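Local structure of dihydropteroate synthase (Mycobacterium smegmatis, 6OMZ) at residues R84-P87 with V88-L92. The protein probably condenses para-aminobenzoate with 6-hydroxymethyl-7,8-dihydropterin diphosphate to give 7,8-dihydropteroate, the immediate precursor of folate derivatives. The protein carries 1 engineered substitution. Numbering follows the deposited sequence.
Sequences RVTP and VIREL
Arg84 meets the next turn of the helix through its carbonyl, whose O lies 3.9 Å from Val88 CG2; its side chain runs off the other way, where NH1 hydrogen-bonds Thr31 OG1. Val85 and Ile89 stand side by side on the buried flank. CD1 of Ile89 reaches back to 4.0 Å from Val85 CB, because CG1 stands anti to the carbonyl carbon (chi1 -65°) and the chain then extends toward the preceding turn. Beneath this apolar pair, Ile89 N donates to Val85 O at 2.9 Å.

The carbonyl O of Thr86 accepts from Arg90 N at 2.8 Å and also sits over the centre of the Arg90 guanidinium, 3.8 Å above that plane. A bend at chi3 (-67°) folds the arginine back along the helix, carrying NH1 alongside Thr86 CB and NH2 over Pro87 N and CA. Thr86 OG1 hydrogen-bonds Ala82 O and also accepts from a water, which in turn accepts from Arg90 NH2 in the guanidinium plane and so ties the two side chains together.

Pro87 has no N-H to offer the turn before, and the helix is kinked here. Its carbonyl accepts from Glu91 N in a longer bond of 3.2 Å, and a second water bridges Pro87 O to Glu91 OE2.

All of this belongs to helix 78-93, which links strands 61-65 and 98-102 in a beta-alpha-beta crossover of the TIM barrel. Val85 and Ile89 press on Val64 and Ile101 of those strands, whereas Pro87, Val88 and Glu91 lean against the adjoining helix 44-56.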
loop_
_atom_site.group_PDB
_atom_site.type_symbol
_atom_site.label_atom_id
_atom_site.label_comp_id
_atom_site.label_asym_id
_atom_site.label_seq_id
_atom_site.Cartn_x
_atom_site.Cartn_y
_atom_site.Cartn_z
ATOM N N ARG A 84 2.589 4.220 18.515
ATOM C CA ARG A 84 1.668 3.119 18.239
ATOM C C ARG A 84 2.305 2.033 17.372
ATOM O O ARG A 84 2.065 0.838 17.594
ATOM C CB ARG A 84 0.400 3.658 17.571
ATOM C CG ARG A 84 -0.489 4.457 18.518
ATOM C CD ARG A 84 -1.707 5.041 17.820
ATOM N NE ARG A 84 -2.490 5.847 18.755
ATOM C CZ ARG A 84 -3.669 6.397 18.485
ATOM N NH1 ARG A 84 -4.240 6.216 17.298
ATOM N NH2 ARG A 84 -4.278 7.127 19.412
ATOM N N VAL A 85 3.113 2.420 16.385
ATOM C CA VAL A 85 3.611 1.423 15.439
ATOM C C VAL A 85 4.870 0.730 15.956
ATOM O O VAL A 85 5.074 -0.450 15.667
ATOM C CB VAL A 85 3.861 2.022 14.041
ATOM C CG1 VAL A 85 2.564 2.532 13.414
ATOM C CG2 VAL A 85 4.936 3.114 14.083
ATOM N N THR A 86 5.728 1.427 16.715
ATOM C CA THR A 86 7.045 0.846 16.989
ATOM C C THR A 86 7.011 -0.417 17.858
ATOM O O THR A 86 7.786 -1.346 17.571
ATOM C CB THR A 86 8.014 1.878 17.598
ATOM O OG1 THR A 86 7.428 2.555 18.720
ATOM C CG2 THR A 86 8.434 2.896 16.537
ATOM N N PRO A 87 6.157 -0.530 18.892
ATOM C CA PRO A 87 6.115 -1.812 19.631
ATOM C C PRO A 87 5.694 -2.979 18.761
ATOM O O PRO A 87 6.176 -4.105 18.945
ATOM C CB PRO A 87 5.085 -1.555 20.745
ATOM C CG PRO A 87 5.001 -0.057 20.869
ATOM C CD PRO A 87 5.235 0.461 19.483
ATOM N N VAL A 88 4.772 -2.731 17.833
ATOM C CA VAL A 88 4.310 -3.775 16.928
ATOM C C VAL A 88 5.432 -4.178 15.987
ATOM O O VAL A 88 5.682 -5.368 15.763
ATOM C CB VAL A 88 3.069 -3.286 16.156
ATOM C CG1 VAL A 88 2.655 -4.302 15.084
ATOM C CG2 VAL A 88 1.919 -3.004 17.123
ATOM N N ILE A 89 6.124 -3.188 15.426
ATOM C CA ILE A 89 7.215 -3.469 14.503
ATOM C C ILE A 89 8.334 -4.214 15.214
ATOM O O ILE A 89 8.924 -5.146 14.655
ATOM C CB ILE A 89 7.711 -2.155 13.865
ATOM C CG1 ILE A 89 6.603 -1.545 12.991
ATOM C CG2 ILE A 89 8.977 -2.394 13.031
ATOM C CD1 ILE A 89 6.899 -0.094 12.552
ATOM N N ARG A 90 8.654 -3.814 16.449
ATOM C CA ARG A 90 9.726 -4.487 17.179
ATOM C C ARG A 90 9.428 -5.970 17.373
ATOM O O ARG A 90 10.308 -6.822 17.176
ATOM C CB ARG A 90 9.968 -3.813 18.534
ATOM C CG ARG A 90 10.949 -2.643 18.489
ATOM C CD ARG A 90 11.362 -2.204 19.899
ATOM N NE ARG A 90 10.239 -1.620 20.634
ATOM C CZ ARG A 90 9.902 -0.331 20.591
ATOM N NH1 ARG A 90 10.602 0.517 19.847
ATOM N NH2 ARG A 90 8.863 0.111 21.291
ATOM N N GLU A 91 8.193 -6.309 17.750
ATOM C CA GLU A 91 7.892 -7.716 18.016
ATOM C C GLU A 91 7.833 -8.539 16.727
ATOM O O GLU A 91 8.274 -9.696 16.702
ATOM C CB GLU A 91 6.591 -7.828 18.808
ATOM C CG GLU A 91 6.643 -7.056 20.113
ATOM C CD GLU A 91 5.482 -7.356 21.039
ATOM O OE1 GLU A 91 4.957 -8.489 20.996
ATOM O OE2 GLU A 91 5.098 -6.453 21.813
ATOM N N LEU A 92 7.310 -7.962 15.642
ATOM C CA LEU A 92 7.250 -8.705 14.386
ATOM C C LEU A 92 8.636 -8.864 13.772
ATOM O O LEU A 92 8.954 -9.913 13.201
ATOM C CB LEU A 92 6.299 -8.012 13.407
ATOM C CG LEU A 92 4.811 -7.987 13.788
ATOM C CD1 LEU A 92 4.011 -7.172 12.785
ATOM C CD2 LEU A 92 4.238 -9.414 13.897
HETATM O O HOH W 1 7.998 2.729 21.593
HETATM O O HOH W 2 7.411 -4.329 21.605
#